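Local coordinates for protein pyocin-S2 (Pseudomonas aeruginosa, PDB 5ODW) that kills sensitive bacteria by breaking down their chromosomal DNA and inhibiting lipid synthesis, represented here by its N-terminal portion, which probably includes receptor-binding parts, at residues Gln142-Ala147 against Gly153-Arg158; Glu121-Asn126 against Met160-Lys165. One frame throughout, in Å; residues are numbered along the deposited sequence.

Contact 1: Gln142-Ala147 against Gly153-Arg158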
loop_
_atom_site.group_PDB
_atom_site.type_symbol
_atom_site.label_atom_id
_atom_site.label_comp_id
_atom_site.label_asym_id
_atom_site.label_seq_id
_atom_site.Cartn_x
_atom_site.Cartn_y
_atom_site.Cartn_z
ATOM N N GLN C 142 -4.427 20.778 -14.354
ATOM C CA GLN C 142 -4.944 19.429 -14.172
ATOM C C GLN C 142 -3.803 18.427 -14.035
ATOM O O GLN C 142 -3.915 17.522 -13.219
ATOM C CB GLN C 142 -5.893 19.049 -15.315
ATOM C CG GLN C 142 -6.710 17.796 -15.031
ATOM C CD GLN C 142 -7.377 17.236 -16.250
ATOM O OE1 GLN C 142 -8.602 17.099 -16.306
ATOM N NE2 GLN C 142 -6.588 16.897 -17.253
ATOM N N SER C 143 -2.692 18.617 -14.789
ATOM C CA SER C 143 -1.494 17.777 -14.739
ATOM C C SER C 143 -0.827 17.904 -13.376
ATOM O O SER C 143 -0.393 16.894 -12.821
ATOM C CB SER C 143 -0.508 18.188 -15.815
ATOM O OG SER C 143 -1.130 18.134 -17.085
ATOM N N GLN C 144 -0.774 19.138 -12.826
ATOM C CA GLN C 144 -0.216 19.434 -11.507
ATOM C C GLN C 144 -1.040 18.791 -10.399
ATOM O O GLN C 144 -0.448 18.233 -9.485
ATOM C CB GLN C 144 -0.095 20.938 -11.289
ATOM C CG GLN C 144 1.101 21.521 -11.998
ATOM C CD GLN C 144 1.142 23.012 -11.948
ATOM O OE1 GLN C 144 0.209 23.689 -12.365
ATOM N NE2 GLN C 144 2.259 23.554 -11.482
ATOM N N LEU C 145 -2.392 18.818 -10.502
ATOM C CA LEU C 145 -3.294 18.180 -9.521
ATOM C C LEU C 145 -3.112 16.657 -9.508
ATOM O O LEU C 145 -2.997 16.061 -8.434
ATOM C CB LEU C 145 -4.782 18.538 -9.771
ATOM C CG LEU C 145 -5.266 20.001 -9.546
ATOM C CD1 LEU C 145 -6.759 20.067 -9.544
ATOM C CD2 LEU C 145 -4.762 20.588 -8.241
ATOM N N LEU C 146 -3.067 16.044 -10.711
ATOM C CA LEU C 146 -2.891 14.598 -10.938
ATOM C C LEU C 146 -1.506 14.096 -10.482
ATOM O O LEU C 146 -1.427 13.070 -9.811
ATOM C CB LEU C 146 -3.165 14.242 -12.411
ATOM C CG LEU C 146 -4.631 14.326 -12.880
ATOM C CD1 LEU C 146 -4.712 14.540 -14.359
ATOM C CD2 LEU C 146 -5.388 13.086 -12.557
ATOM N N ALA C 147 -0.439 14.854 -10.787
ATOM C CA ALA C 147 0.945 14.554 -10.395
ATOM C C ALA C 147 1.205 14.742 -8.907
ATOM O O ALA C 147 1.855 13.891 -8.316
ATOM C CB ALA C 147 1.918 15.411 -11.187
ATOM N N GLY C 153 -5.761 24.471 -3.920
ATOM C CA GLY C 153 -5.546 25.830 -3.425
ATOM C C GLY C 153 -4.340 26.622 -3.899
ATOM O O GLY C 153 -4.507 27.730 -4.425
ATOM N N GLU C 154 -3.116 26.071 -3.708
ATOM C CA GLU C 154 -1.863 26.746 -4.098
ATOM C C GLU C 154 -1.710 26.878 -5.613
ATOM O O GLU C 154 -1.236 27.909 -6.089
ATOM C CB GLU C 154 -0.616 26.087 -3.450
ATOM C CG GLU C 154 -0.243 24.702 -3.979
ATOM C CD GLU C 154 0.498 23.790 -3.023
ATOM O OE1 GLU C 154 -0.087 22.759 -2.616
ATOM O OE2 GLU C 154 1.667 24.101 -2.694
ATOM N N PHE C 155 -2.131 25.843 -6.359
ATOM C CA PHE C 155 -2.051 25.778 -7.819
ATOM C C PHE C 155 -2.984 26.773 -8.453
ATOM O O PHE C 155 -2.552 27.541 -9.326
ATOM C CB PHE C 155 -2.371 24.356 -8.331
ATOM C CG PHE C 155 -1.433 23.327 -7.770
ATOM C CD1 PHE C 155 -0.116 23.238 -8.226
ATOM C CD2 PHE C 155 -1.838 22.485 -6.742
ATOM C CE1 PHE C 155 0.772 22.309 -7.676
ATOM C CE2 PHE C 155 -0.951 21.549 -6.198
ATOM C CZ PHE C 155 0.346 21.464 -6.674
ATOM N N LEU C 156 -4.265 26.757 -8.003
ATOM C CA LEU C 156 -5.334 27.621 -8.458
ATOM C C LEU C 156 -4.976 29.093 -8.249
ATOM O O LEU C 156 -5.141 29.878 -9.184
ATOM C CB LEU C 156 -6.639 27.228 -7.742
ATOM C CG LEU C 156 -7.901 28.055 -8.014
ATOM C CD1 LEU C 156 -8.341 27.972 -9.477
ATOM C CD2 LEU C 156 -9.016 27.603 -7.118
ATOM N N ASP C 157 -4.443 29.456 -7.055
ATOM C CA ASP C 157 -4.054 30.826 -6.742
ATOM C C ASP C 157 -2.918 31.292 -7.640
ATOM O O ASP C 157 -2.970 32.410 -8.154
ATOM C CB ASP C 157 -3.702 30.977 -5.254
ATOM C CG ASP C 157 -4.906 31.115 -4.319
ATOM O OD1 ASP C 157 -6.046 31.259 -4.829
ATOM O OD2 ASP C 157 -4.702 31.112 -3.066
ATOM N N ARG C 158 -1.930 30.406 -7.888
ATOM C CA ARG C 158 -0.795 30.698 -8.765
ATOM C C ARG C 158 -1.231 30.889 -10.218
ATOM O O ARG C 158 -0.833 31.876 -10.824
ATOM C CB ARG C 158 0.324 29.645 -8.624
ATOM C CG ARG C 158 1.623 30.038 -9.336
ATOM C CD ARG C 158 2.755 30.458 -8.406
ATOM N NE ARG C 158 4.061 30.338 -9.072
ATOM C CZ ARG C 158 4.777 31.362 -9.525
ATOM N NH1 ARG C 158 4.348 32.608 -9.353
ATOM N NH2 ARG C 158 5.936 31.151 -10.139
#
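Gln-144 meets the Phe-155 ring obliquely, beside CD1, and the contact can be followed outward along its side chain. CB meets the ring first, 3.8 Å from Phe-155 CD1, with CE1 of the same ring only slightly farther off. Chi1 is -78°, which sets CG beside the backbone N, and from there the chain runs out extended, bringing the amide back to the same ring carbon: Gln-144 CD is 3.9 Å from Phe-155 CD1, and Gln-144 NE2 is 4.0 Å from it. The amide plane is turned 60° from the ring, so the two groups do not stack. Hydrogen bonds fix the amide instead, OE1 to His-159 and NE2 to Tyr-128 OH, which satisfies both polar ends of a buried side chain. At the other ortho carbon, Leu-145 comes in obliquely with one methyl, CD2, 3.8 Å from Phe-155 CD2. Glu-154 CG lies over one ring face toward the rim, and Tyr-141 and Ser-148 also touch the phenyl group. An aromatic residue near the start of the second helix, lodged between consecutive residues of the preceding one, here joins helices 133-148 and 153-204 across their short connection as a helical hairpin.

Contact 2: Glu121-Asn126 against Met160-Lys165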
loop_
_atom_site.group_PDB
_atom_site.type_symbol
_atom_site.label_atom_id
_atom_site.label_comp_id
_atom_site.label_asym_id
_atom_site.label_seq_id
_atom_site.Cartn_x
_atom_site.Cartn_y
_atom_site.Cartn_z
ATOM N N GLU C 121 7.119 41.721 -18.218
ATOM C CA GLU C 121 7.935 41.156 -19.292
ATOM C C GLU C 121 9.364 40.769 -18.868
ATOM O O GLU C 121 9.850 39.728 -19.319
ATOM C CB GLU C 121 7.956 42.082 -20.513
ATOM C CG GLU C 121 6.653 42.064 -21.291
ATOM C CD GLU C 121 6.655 42.836 -22.597
ATOM O OE1 GLU C 121 6.996 44.042 -22.585
ATOM O OE2 GLU C 121 6.267 42.239 -23.629
ATOM N N ASP C 122 10.016 41.567 -17.988
ATOM C CA ASP C 122 11.383 41.298 -17.522
ATOM C C ASP C 122 11.436 40.385 -16.271
ATOM O O ASP C 122 12.348 40.506 -15.443
ATOM C CB ASP C 122 12.201 42.594 -17.328
ATOM C CG ASP C 122 12.909 43.080 -18.586
ATOM O OD1 ASP C 122 14.053 42.627 -18.844
ATOM O OD2 ASP C 122 12.337 43.931 -19.296
ATOM N N ARG C 123 10.485 39.432 -16.176
ATOM C CA ARG C 123 10.440 38.420 -15.123
ATOM C C ARG C 123 11.145 37.197 -15.685
ATOM O O ARG C 123 11.027 36.954 -16.894
ATOM C CB ARG C 123 9.000 38.020 -14.790
ATOM C CG ARG C 123 8.247 38.973 -13.885
ATOM C CD ARG C 123 6.844 38.456 -13.615
ATOM N NE ARG C 123 6.139 38.082 -14.848
ATOM C CZ ARG C 123 5.043 37.332 -14.887
ATOM N NH1 ARG C 123 4.475 37.037 -16.050
ATOM N NH2 ARG C 123 4.504 36.872 -13.766
ATOM N N PRO C 124 11.844 36.392 -14.837
ATOM C CA PRO C 124 12.528 35.187 -15.351
ATOM C C PRO C 124 11.593 34.215 -16.063
ATOM O O PRO C 124 10.454 34.036 -15.642
ATOM C CB PRO C 124 13.149 34.562 -14.094
ATOM C CG PRO C 124 12.403 35.162 -12.946
ATOM C CD PRO C 124 12.068 36.544 -13.382
ATOM N N ALA C 125 12.089 33.612 -17.138
ATOM C CA ALA C 125 11.309 32.676 -17.935
ATOM C C ALA C 125 10.997 31.356 -17.240
ATOM O O ALA C 125 11.853 30.729 -16.623
ATOM C CB ALA C 125 11.984 32.423 -19.275
ATOM N N ASN C 126 9.740 30.956 -17.369
ATOM C CA ASN C 126 9.210 29.724 -16.811
ATOM C C ASN C 126 7.882 29.419 -17.506
ATOM O O ASN C 126 7.417 30.196 -18.338
ATOM C CB ASN C 126 9.081 29.785 -15.288
ATOM C CG ASN C 126 8.065 30.794 -14.829
ATOM O OD1 ASN C 126 7.039 30.984 -15.469
ATOM N ND2 ASN C 126 8.340 31.443 -13.709
ATOM N N MET C 160 -4.169 31.732 -11.425
ATOM C CA MET C 160 -5.014 32.928 -11.557
ATOM C C MET C 160 -4.183 34.217 -11.435
ATOM O O MET C 160 -4.331 35.098 -12.281
ATOM C CB MET C 160 -6.244 32.894 -10.618
ATOM C CG MET C 160 -7.232 31.698 -10.838
ATOM S SD MET C 160 -7.967 31.329 -12.474
ATOM C CE MET C 160 -6.795 30.245 -13.146
ATOM N N SER C 161 -3.265 34.308 -10.444
ATOM C CA SER C 161 -2.338 35.449 -10.290
ATOM C C SER C 161 -1.477 35.641 -11.553
ATOM O O SER C 161 -1.297 36.771 -11.999
ATOM C CB SER C 161 -1.440 35.279 -9.064
ATOM O OG SER C 161 -2.194 35.248 -7.861
ATOM N N GLU C 162 -0.996 34.530 -12.144
ATOM C CA GLU C 162 -0.177 34.472 -13.363
ATOM C C GLU C 162 -0.965 34.830 -14.634
ATOM O O GLU C 162 -0.359 35.278 -15.605
ATOM C CB GLU C 162 0.491 33.085 -13.509
ATOM C CG GLU C 162 1.634 32.818 -12.536
ATOM C CD GLU C 162 2.882 33.668 -12.699
ATOM O OE1 GLU C 162 3.198 34.068 -13.845
ATOM O OE2 GLU C 162 3.555 33.920 -11.673
ATOM N N LEU C 163 -2.294 34.614 -14.639
ATOM C CA LEU C 163 -3.194 34.951 -15.744
ATOM C C LEU C 163 -3.690 36.376 -15.577
ATOM O O LEU C 163 -4.039 37.011 -16.568
ATOM C CB LEU C 163 -4.380 33.979 -15.822
ATOM C CG LEU C 163 -4.040 32.525 -16.156
ATOM C CD1 LEU C 163 -5.255 31.660 -16.059
ATOM C CD2 LEU C 163 -3.473 32.395 -17.546
ATOM N N ALA C 164 -3.724 36.886 -14.322
ATOM C CA ALA C 164 -4.101 38.273 -14.031
ATOM C C ALA C 164 -3.006 39.143 -14.664
ATOM O O ALA C 164 -3.332 40.059 -15.414
ATOM C CB ALA C 164 -4.176 38.512 -12.522
ATOM N N LYS C 165 -1.741 38.770 -14.465
ATOM C CA LYS C 165 -0.595 39.455 -15.083
ATOM C C LYS C 165 -0.538 39.335 -16.625
ATOM O O LYS C 165 -0.245 40.306 -17.312
ATOM C CB LYS C 165 0.708 38.965 -14.458
ATOM C CG LYS C 165 0.935 39.469 -13.044
ATOM C CD LYS C 165 2.091 38.746 -12.383
ATOM C CE LYS C 165 2.385 39.307 -11.001
ATOM N NZ LYS C 165 3.170 40.569 -11.056
#
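Arg-123 NH2 donates to Glu-162 OE1 at 3.1 Å, in a salt bridge whose hydrogen bond is noticeably bent, with an N-H...O angle of 136°. The guanidinium and carboxylate planes lie only 5° apart, yet the partners are not in one plane: the donor reaches the syn side of OE1 from outside the carboxylate plane, and the oxygen in turn is tilted out of the guanidinium plane. The two groups are therefore nearly parallel but stepped, and the second oxygen, Glu-162 OE2, is farther off, 3.7 Å from Arg-123 NH2. That oxygen is paired with Arg-158 NH1, one helical turn earlier, so the buried carboxylate is shared by two arginines, an arrangement that would probably stabilise its negative charge. Here a charged side chain from the loop that follows helix 96-121 ties that loop to the long helix 153-204, just where Asp-122 has left helical backbone angles. Arg-123 keeps hold of the helix it has left as well, since NE bonds to the carbonyl O of Ile-120. A bend at chi3 (-50°) turns the guanidinium aside from the otherwise extended chain. Lys-165, three residues beyond Glu-162, crosses the arginine obliquely with its aliphatic part: Lys-165 CD is 3.4 Å from Arg-123 NH2. Its bent tip leaves Lys-165 NZ 4.8 Å from that same NH2, two like charges near each other but not in contact, while the ammonium has a long, weak ion pair with Asp-22.

How the contacts relate
From the N terminus the chain passes through the two short strands and helices 47-70, 72-86 and 96-121 before reaching 121-126, the first half of contact 2. It then enters helix 133-148, whose later part supplies 142-147, and after only five intervening residues 153-158 closes the small loop of contact 1. The next turns of the same helix, 160-165, close the much wider loop of contact 2, with 33 residues between its halves, so contact 1 falls wholly within it. The centres of the two contacts lie about 16 Å apart. Helix 153-204 is thus tied near its start to the helix just before it, and slightly farther along to the loop leaving helix 96-121.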